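Local atomic coordinates of transcriptional regulator, LacI family (Burkholderia phymatum, PDB entry 2RGY), a protein that probably regulates transcription as a LacI-family DNA-binding protein, its periplasmic-binding-protein-like region likely sensing a small effector such as a sugar. Residues 151-154 with 155-159; 181-184 with 185-188; 242-245 with 246-250. All blocks are in the same frame, centred on the assembly; numbering follows the deposited sequence.

Interaction 1: residues 151-154 with 155-159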
ATOM      1  N   PHE A 151      14.296  23.921  -7.067  1.00 19.10           N
ATOM      2  CA  PHE A 151      14.729  24.984  -7.954  1.00 20.37           C
ATOM      3  C   PHE A 151      15.667  26.013  -7.350  1.00 20.99           C
ATOM      4  O   PHE A 151      16.373  26.693  -8.091  1.00 21.97           O
ATOM      5  CB  PHE A 151      13.515  25.647  -8.588  1.00 20.13           C
ATOM      6  CG  PHE A 151      12.829  24.769  -9.595  1.00 20.14           C
ATOM      7  CD1 PHE A 151      13.484  24.416 -10.775  1.00 20.68           C
ATOM      8  CD2 PHE A 151      11.551  24.264  -9.355  1.00 19.37           C
ATOM      9  CE1 PHE A 151      12.879  23.564 -11.715  1.00 21.34           C
ATOM     10  CE2 PHE A 151      10.924  23.411 -10.279  1.00 20.30           C
ATOM     11  CZ  PHE A 151      11.591  23.058 -11.464  1.00 21.37           C
ATOM     12  N   ASP A 152      15.681  26.137  -6.022  1.00 22.84           N
ATOM     13  CA  ASP A 152      16.603  27.073  -5.385  1.00 23.38           C
ATOM     14  C   ASP A 152      17.994  26.501  -5.629  1.00 22.54           C
ATOM     15  O   ASP A 152      18.899  27.211  -6.049  1.00 22.01           O
ATOM     16  CB  ASP A 152      16.383  27.166  -3.869  1.00 25.88           C
ATOM     17  CG  ASP A 152      15.140  27.952  -3.493  1.00 28.09           C
ATOM     18  OD1 ASP A 152      14.653  28.754  -4.317  1.00 28.25           O
ATOM     19  OD2 ASP A 152      14.656  27.776  -2.351  1.00 31.25           O
ATOM     20  N   GLU A 153      18.147  25.207  -5.368  1.00 21.56           N
ATOM     21  CA  GLU A 153      19.425  24.521  -5.553  1.00 20.96           C
ATOM     22  C   GLU A 153      19.880  24.601  -7.013  1.00 21.15           C
ATOM     23  O   GLU A 153      21.069  24.790  -7.291  1.00 20.22           O
ATOM     24  CB  GLU A 153      19.293  23.064  -5.121  1.00 21.75           C
ATOM     25  CG  GLU A 153      20.573  22.245  -5.198  1.00 25.01           C
ATOM     26  CD  GLU A 153      21.638  22.707  -4.216  1.00 27.38           C
ATOM     27  OE1 GLU A 153      21.287  23.309  -3.172  1.00 28.29           O
ATOM     28  OE2 GLU A 153      22.835  22.450  -4.479  1.00 29.45           O
ATOM     29  N   LEU A 154      18.936  24.461  -7.941  1.00 20.43           N
ATOM     30  CA  LEU A 154      19.261  24.541  -9.361  1.00 20.92           C
ATOM     31  C   LEU A 154      19.767  25.943  -9.699  1.00 21.04           C
ATOM     32  O   LEU A 154      20.718  26.094 -10.463  1.00 19.79           O
ATOM     33  CB  LEU A 154      18.044  24.238 -10.246  1.00 21.36           C
ATOM     34  CG  LEU A 154      17.338  22.867 -10.206  1.00 25.70           C
ATOM     35  CD1 LEU A 154      16.733  22.586 -11.578  1.00 22.27           C
ATOM     36  CD2 LEU A 154      18.310  21.765  -9.827  1.00 22.15           C
ATOM     37  N   ALA A 155      19.120  26.957  -9.129  1.00 19.76           N
ATOM     38  CA  ALA A 155      19.491  28.343  -9.375  1.00 20.11           C
ATOM     39  C   ALA A 155      20.914  28.617  -8.918  1.00 20.42           C
ATOM     40  O   ALA A 155      21.634  29.375  -9.567  1.00 19.77           O
ATOM     41  CB  ALA A 155      18.526  29.281  -8.669  1.00 21.66           C
ATOM     42  N   ARG A 156      21.315  28.006  -7.804  1.00 19.51           N
ATOM     43  CA  ARG A 156      22.671  28.173  -7.275  1.00 21.24           C
ATOM     44  C   ARG A 156      23.704  27.596  -8.235  1.00 22.80           C
ATOM     45  O   ARG A 156      24.897  27.897  -8.132  1.00 23.25           O
ATOM     46  CB  ARG A 156      22.832  27.470  -5.922  1.00 20.22           C
ATOM     47  CG  ARG A 156      22.121  28.138  -4.771  1.00 24.67           C
ATOM     48  CD  ARG A 156      22.243  27.320  -3.485  1.00 26.73           C
ATOM     49  NE  ARG A 156      21.296  27.804  -2.492  1.00 32.34           N
ATOM     50  CZ  ARG A 156      20.254  27.111  -2.038  1.00 33.45           C
ATOM     51  NH1 ARG A 156      20.024  25.879  -2.480  1.00 34.98           N
ATOM     52  NH2 ARG A 156      19.419  27.669  -1.169  1.00 34.61           N
ATOM     53  N   HIS A 157      23.247  26.753  -9.155  1.00 23.15           N
ATOM     54  CA  HIS A 157      24.133  26.139 -10.127  1.00 23.48           C
ATOM     55  C   HIS A 157      23.969  26.695 -11.522  1.00 23.83           C
ATOM     56  O   HIS A 157      24.447  26.105 -12.492  1.00 25.35           O
ATOM     57  CB  HIS A 157      23.940  24.633 -10.136  1.00 24.89           C
ATOM     58  CG  HIS A 157      24.520  23.969  -8.935  1.00 26.58           C
ATOM     59  ND1 HIS A 157      23.837  23.863  -7.742  1.00 28.29           N
ATOM     60  CD2 HIS A 157      25.760  23.478  -8.704  1.00 27.73           C
ATOM     61  CE1 HIS A 157      24.633  23.338  -6.829  1.00 30.47           C
ATOM     62  NE2 HIS A 157      25.806  23.096  -7.387  1.00 29.02           N
ATOM     63  N   GLY A 158      23.298  27.836 -11.618  1.00 22.04           N
ATOM     64  CA  GLY A 158      23.112  28.476 -12.905  1.00 21.84           C
ATOM     65  C   GLY A 158      22.061  27.849 -13.794  1.00 20.11           C
ATOM     66  O   GLY A 158      22.113  27.986 -15.010  1.00 19.29           O
ATOM     67  N   ILE A 159      21.096  27.165 -13.196  1.00 20.53           N
ATOM     68  CA  ILE A 159      20.037  26.537 -13.972  1.00 18.95           C
ATOM     69  C   ILE A 159      18.698  27.209 -13.688  1.00 18.57           C
ATOM     70  O   ILE A 159      18.188  27.161 -12.570  1.00 18.37           O
ATOM     71  CB  ILE A 159      19.949  25.034 -13.669  1.00 20.63           C
ATOM     72  CG1 ILE A 159      21.292  24.367 -13.989  1.00 20.03           C
ATOM     73  CG2 ILE A 159      18.850  24.402 -14.511  1.00 18.54           C
ATOM     74  CD1 ILE A 159      21.327  22.898 -13.692  1.00 20.70           C
TER
HETATM   75  O   HOH W   1      15.955  27.038 -10.830  1.00 15.52           O
HETATM   76  O   HOH W   2      16.942  27.344  -0.526  1.00 38.63           O

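Interaction 2: residues 181-184 with 185-188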
ATOM      1  N   CYS A 181       5.141   9.503 -19.915  1.00 22.80           N
ATOM      2  CA  CYS A 181       4.883   9.417 -21.348  1.00 25.28           C
ATOM      3  C   CYS A 181       4.847  10.808 -21.977  1.00 25.23           C
ATOM      4  O   CYS A 181       5.433  11.035 -23.035  1.00 28.23           O
ATOM      5  CB  CYS A 181       3.555   8.699 -21.606  1.00 23.24           C
ATOM      6  SG  CYS A 181       3.613   6.963 -21.166  1.00 25.91           S
ATOM      7  N   GLN A 182       4.159  11.738 -21.325  1.00 25.48           N
ATOM      8  CA  GLN A 182       4.063  13.095 -21.832  1.00 25.71           C
ATOM      9  C   GLN A 182       5.465  13.697 -21.957  1.00 25.63           C
ATOM     10  O   GLN A 182       5.764  14.404 -22.924  1.00 25.85           O
ATOM     11  CB  GLN A 182       3.202  13.950 -20.900  1.00 26.78           C
ATOM     12  CG  GLN A 182       2.915  15.357 -21.433  1.00 30.43           C
ATOM     13  CD  GLN A 182       2.119  16.221 -20.457  1.00 31.61           C
ATOM     14  OE1 GLN A 182       1.077  15.806 -19.940  1.00 33.43           O
ATOM     15  NE2 GLN A 182       2.604  17.434 -20.211  1.00 33.85           N
ATOM     16  N   LEU A 183       6.327  13.394 -20.990  1.00 23.55           N
ATOM     17  CA  LEU A 183       7.690  13.906 -20.992  1.00 22.53           C
ATOM     18  C   LEU A 183       8.496  13.374 -22.171  1.00 22.77           C
ATOM     19  O   LEU A 183       9.115  14.141 -22.897  1.00 24.17           O
ATOM     20  CB  LEU A 183       8.390  13.539 -19.682  1.00 19.43           C
ATOM     21  CG  LEU A 183       9.869  13.895 -19.565  1.00 19.82           C
ATOM     22  CD1 LEU A 183      10.062  15.411 -19.673  1.00 19.93           C
ATOM     23  CD2 LEU A 183      10.402  13.370 -18.240  1.00 19.52           C
ATOM     24  N   LEU A 184       8.490  12.059 -22.354  1.00 24.25           N
ATOM     25  CA  LEU A 184       9.222  11.421 -23.453  1.00 25.50           C
ATOM     26  C   LEU A 184       8.722  11.854 -24.823  1.00 26.37           C
ATOM     27  O   LEU A 184       9.501  11.969 -25.779  1.00 27.00           O
ATOM     28  CB  LEU A 184       9.099   9.901 -23.344  1.00 24.84           C
ATOM     29  CG  LEU A 184       9.714   9.308 -22.087  1.00 26.15           C
ATOM     30  CD1 LEU A 184       9.371   7.831 -21.977  1.00 26.33           C
ATOM     31  CD2 LEU A 184      11.212   9.526 -22.132  1.00 25.24           C
ATOM     32  N   GLU A 185       7.413  12.065 -24.917  1.00 27.82           N
ATOM     33  CA  GLU A 185       6.774  12.480 -26.159  1.00 29.51           C
ATOM     34  C   GLU A 185       7.159  13.913 -26.514  1.00 29.24           C
ATOM     35  O   GLU A 185       7.228  14.274 -27.696  1.00 28.19           O
ATOM     36  CB  GLU A 185       5.247  12.376 -26.018  1.00 31.35           C
ATOM     37  CG  GLU A 185       4.689  10.948 -26.091  1.00 35.53           C
ATOM     38  CD  GLU A 185       3.247  10.840 -25.574  1.00 38.19           C
ATOM     39  OE1 GLU A 185       2.529  11.865 -25.566  1.00 38.11           O
ATOM     40  OE2 GLU A 185       2.823   9.725 -25.186  1.00 39.98           O
ATOM     41  N   SER A 186       7.412  14.728 -25.492  1.00 26.75           N
ATOM     42  CA  SER A 186       7.776  16.120 -25.731  1.00 26.34           C
ATOM     43  C   SER A 186       9.143  16.201 -26.393  1.00 26.47           C
ATOM     44  O   SER A 186       9.442  17.189 -27.052  1.00 27.96           O
ATOM     45  CB  SER A 186       7.801  16.917 -24.423  1.00 24.72           C
ATOM     46  OG  SER A 186       9.020  16.722 -23.730  1.00 23.40           O
ATOM     47  N   LYS A 187       9.964  15.168 -26.203  1.00 26.54           N
ATOM     48  CA  LYS A 187      11.305  15.102 -26.785  1.00 27.93           C
ATOM     49  C   LYS A 187      12.297  15.976 -26.033  1.00 28.40           C
ATOM     50  O   LYS A 187      13.467  16.062 -26.411  1.00 26.86           O
ATOM     51  CB  LYS A 187      11.272  15.509 -28.269  1.00 29.70           C
ATOM     52  CG  LYS A 187      10.388  14.613 -29.129  1.00 31.51           C
ATOM     53  CD  LYS A 187      10.913  13.183 -29.154  1.00 34.71           C
ATOM     54  CE  LYS A 187      10.007  12.283 -29.989  1.00 38.09           C
ATOM     55  NZ  LYS A 187      10.629  10.944 -30.245  1.00 41.01           N
ATOM     56  N   ALA A 188      11.831  16.628 -24.970  1.00 27.23           N
ATOM     57  CA  ALA A 188      12.709  17.478 -24.174  1.00 28.11           C
ATOM     58  C   ALA A 188      13.883  16.646 -23.665  1.00 28.38           C
ATOM     59  O   ALA A 188      13.697  15.581 -23.071  1.00 29.21           O
ATOM     60  CB  ALA A 188      11.941  18.078 -23.001  1.00 28.01           C
TER
HETATM   61  O   HOH W   3      11.937  13.614 -23.386  1.00 24.76           O

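Interaction 3: residues 242-245 with 246-250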
ATOM      1  N   ILE A 242      11.847  11.016   4.048  1.00 22.35           N
ATOM      2  CA  ILE A 242      11.009  11.899   4.864  1.00 23.10           C
ATOM      3  C   ILE A 242      10.626  11.156   6.148  1.00 23.16           C
ATOM      4  O   ILE A 242      10.125  10.033   6.087  1.00 23.35           O
ATOM      5  CB  ILE A 242       9.713  12.278   4.106  1.00 23.78           C
ATOM      6  CG1 ILE A 242      10.057  13.090   2.853  1.00 23.41           C
ATOM      7  CG2 ILE A 242       8.782  13.060   5.018  1.00 23.81           C
ATOM      8  CD1 ILE A 242      10.795  14.404   3.150  1.00 26.29           C
ATOM      9  N   PRO A 243      10.833  11.781   7.324  1.00 22.36           N
ATOM     10  CA  PRO A 243      10.512  11.155   8.614  1.00 23.40           C
ATOM     11  C   PRO A 243       9.017  11.137   8.901  1.00 22.48           C
ATOM     12  O   PRO A 243       8.548  11.766   9.841  1.00 21.56           O
ATOM     13  CB  PRO A 243      11.282  12.020   9.604  1.00 22.89           C
ATOM     14  CG  PRO A 243      11.060  13.382   9.038  1.00 23.62           C
ATOM     15  CD  PRO A 243      11.249  13.180   7.525  1.00 23.03           C
ATOM     16  N   THR A 244       8.283  10.386   8.094  1.00 23.21           N
ATOM     17  CA  THR A 244       6.838  10.289   8.225  1.00 23.09           C
ATOM     18  C   THR A 244       6.363   9.562   9.475  1.00 22.20           C
ATOM     19  O   THR A 244       5.409   9.997  10.117  1.00 24.06           O
ATOM     20  CB  THR A 244       6.246   9.610   6.979  1.00 23.44           C
ATOM     21  OG1 THR A 244       6.456  10.466   5.847  1.00 23.86           O
ATOM     22  CG2 THR A 244       4.754   9.346   7.154  1.00 22.45           C
ATOM     23  N   ALA A 245       7.016   8.461   9.820  1.00 21.71           N
ATOM     24  CA  ALA A 245       6.628   7.706  11.009  1.00 22.75           C
ATOM     25  C   ALA A 245       6.819   8.546  12.273  1.00 22.77           C
ATOM     26  O   ALA A 245       5.951   8.567  13.145  1.00 22.16           O
ATOM     27  CB  ALA A 245       7.435   6.424  11.107  1.00 22.53           C
ATOM     28  N   GLU A 246       7.950   9.245  12.359  1.00 23.02           N
ATOM     29  CA  GLU A 246       8.253  10.077  13.525  1.00 24.07           C
ATOM     30  C   GLU A 246       7.302  11.256  13.695  1.00 22.73           C
ATOM     31  O   GLU A 246       6.832  11.519  14.797  1.00 20.63           O
ATOM     32  CB  GLU A 246       9.693  10.607  13.458  1.00 26.54           C
ATOM     33  CG  GLU A 246      10.774   9.536  13.509  1.00 31.70           C
ATOM     34  CD  GLU A 246      11.282   9.165  12.124  1.00 35.98           C
ATOM     35  OE1 GLU A 246      10.480   8.672  11.301  1.00 38.03           O
ATOM     36  OE2 GLU A 246      12.484   9.381  11.852  1.00 38.16           O
ATOM     37  N   LEU A 247       7.027  11.971  12.611  1.00 22.31           N
ATOM     38  CA  LEU A 247       6.129  13.116  12.696  1.00 21.95           C
ATOM     39  C   LEU A 247       4.717  12.663  13.052  1.00 20.46           C
ATOM     40  O   LEU A 247       4.028  13.323  13.832  1.00 20.66           O
ATOM     41  CB  LEU A 247       6.135  13.904  11.380  1.00 24.21           C
ATOM     42  CG  LEU A 247       7.391  14.769  11.166  1.00 28.68           C
ATOM     43  CD1 LEU A 247       7.405  15.351   9.759  1.00 28.19           C
ATOM     44  CD2 LEU A 247       7.430  15.888  12.208  1.00 28.61           C
ATOM     45  N   THR A 248       4.296  11.530  12.505  1.00 18.35           N
ATOM     46  CA  THR A 248       2.967  11.009  12.794  1.00 18.80           C
ATOM     47  C   THR A 248       2.898  10.604  14.270  1.00 18.41           C
ATOM     48  O   THR A 248       1.953  10.937  14.977  1.00 18.42           O
ATOM     49  CB  THR A 248       2.626   9.773  11.924  1.00 18.57           C
ATOM     50  OG1 THR A 248       2.656  10.126  10.537  1.00 18.07           O
ATOM     51  CG2 THR A 248       1.245   9.259  12.270  1.00 18.51           C
ATOM     52  N   GLN A 249       3.904   9.878  14.729  1.00 18.12           N
ATOM     53  CA  GLN A 249       3.942   9.445  16.110  1.00 19.28           C
ATOM     54  C   GLN A 249       3.802  10.651  17.041  1.00 18.15           C
ATOM     55  O   GLN A 249       3.017  10.633  17.987  1.00 18.81           O
ATOM     56  CB  GLN A 249       5.256   8.704  16.377  1.00 19.96           C
ATOM     57  CG  GLN A 249       5.476   8.328  17.822  1.00 24.50           C
ATOM     58  CD  GLN A 249       6.758   7.556  18.015  1.00 26.43           C
ATOM     59  OE1 GLN A 249       7.848   8.036  17.685  1.00 29.14           O
ATOM     60  NE2 GLN A 249       6.639   6.354  18.548  1.00 30.18           N
ATOM     61  N   ASN A 250       4.554  11.706  16.754  1.00 16.34           N
ATOM     62  CA  ASN A 250       4.507  12.907  17.570  1.00 16.98           C
ATOM     63  C   ASN A 250       3.217  13.718  17.390  1.00 17.74           C
ATOM     64  O   ASN A 250       2.706  14.306  18.350  1.00 17.66           O
ATOM     65  CB  ASN A 250       5.749  13.758  17.286  1.00 16.84           C
ATOM     66  CG  ASN A 250       6.989  13.215  17.984  1.00 17.84           C
ATOM     67  OD1 ASN A 250       7.203  13.473  19.172  1.00 18.90           O
ATOM     68  ND2 ASN A 250       7.796  12.440  17.262  1.00 15.45           N
TER

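Interaction 1: residues 151-154 with 155-159
Two first torsions set up the charged side of this helix end: Glu153 places CG anti to its backbone N (chi1 -177°) and bends at chi2, while Arg156 turns CG anti to its carbonyl carbon and then runs extended from CG to NE, so that carboxylate and guanidinium meet a turn apart. The setting is a Schellman motif, which closes helix 141-155 with Gly158 in the C-prime position at positive phi. Glu153 OE1 comes to the edge of the guanidinium, 2.9 Å from Arg156 NH1; the hydrogen-bond component of this salt bridge is weak, the N-H...OE1 angle being 125°; the carboxylate and guanidinium planes stand 50° apart. Over one face of the guanidinium lies the backbone of Asp152, whose carboxylate is tied to Arg156 through a water held between OD2 and NH2. The imidazole of His157 makes a much straighter bond: its ND1 meets Glu153 O at 3.0 Å, with the acceptor in the ring plane. At the turn itself, Leu154 O takes His157 N and Ile159 N from opposite faces of its carbonyl plane, and Gly158 N bonds to Ala155 O. Leu154 also packs on Ala120 and Ile124 of helix 112-125, joining the helix end to its neighbour. Leu154 CD1 touches Ile159 CG2 at 4.0 Å. A second water donates to both Phe151 O and Ile159 O, joining the last turn to the chain beyond.

Interaction 2: residues 181-184 with 185-188
Glu185 runs back along the last turn of helix 173-186 and lies against the carbonyl of Cys181. Starting at Glu185 CB, 3.3 Å from Cys181 O, the chain passes Glu185 CG, which comes closer still to that oxygen at 3.1 Å; CD lies 3.4 Å from it, and OE2 ends beside Cys181 CB at 3.8 Å. CG stands anti to the residue's own carbonyl carbon (chi1 -76°) and the chain is extended beyond it, which carries the carboxylate back along the helix. The same Cys181 O receives Glu185 N, so main chain and side chain of one residue both crowd a single carbonyl.

Ser186 provides the polar fastening of the helix end. Ser186 OG, placed between the backbone N and the carbonyl carbon (chi1 82°), donates to Leu183 O at 2.7 Å and accepts from Ala188 N at 3.1 Å, the latter an ST turn with a nearly straight N-H...OG hydrogen bond (163°). Leu183 O also accepts a hydrogen bond from a water that donates to Ala188 O as well, bridging the helix to the departing chain. Lys187, the first residue to leave helical angles, has positive phi, and its N bonds to Leu184 O.

Leu184 packs on Arg207 and Phe208 of helix 198-210, while Leu183 touches Pro165 and Phe190 in the loops that precede strands 166-168 and 192-195.

Interaction 3: residues 242-245 with 246-250
The backbone enters helix 244-260 through an inverse gamma turn centred on Pro243, in which Thr244 N bonds to Ile242 O at 2.7 Å, and the i-to-i+4 series then begins with Leu247 N on Pro243 O. Thr244 and Thr248 lie side by side, pointing the same way. Thr248 OG1 sits anti to its own carbonyl carbon (chi1 -61°), a setting that brings the hydroxyl back to Thr244 O at 2.8 Å; Thr248 N reaches that oxygen from the opposite face of the carbonyl plane, so two bonds of one residue grip it. Such a threonine returning its hydroxyl to the carbonyl four residues earlier is a common helix arrangement, here where strand 238-241 passes into the helix, with Pro243 at the N-cap position. Glu246 bends at chi2 and curls over the proline, OE2 lying 3.7 Å from Pro243 CB. Leu247 CD1 packs on Pro243 CG at 4.2 Å. Farther along, Asn250 ND2 donates to Glu246 O at 2.8 Å, across from its own backbone N, and OD1 is taken by Phe267 N. Towards helix 21-36, Thr248 touches Ile26 and Gln29, and Gln249 NE2 bonds to Glu33 OE2.

Along the chain the three contacts come in series, and each marks a helix boundary: interactions 1 and 2 the C-terminal ends of helices 141-155 and 173-186, interaction 3 the start of helix 244-260. The first two belong to the half of the fold built round the mixed sheet containing strands 131-135 and 192-195, with centres about 23 Å apart. Interaction 3 follows strand 238-241 of that sheet, but its helix packs on helix 21-36, which connects two strands of the parallel sheet; its centre lies about 29 Å from interaction 1 and 36 Å from interaction 2. Residues 242-250 lead the chain from one sheet's lobe to the other, as in two-lobed periplasmic-binding-protein-like folds.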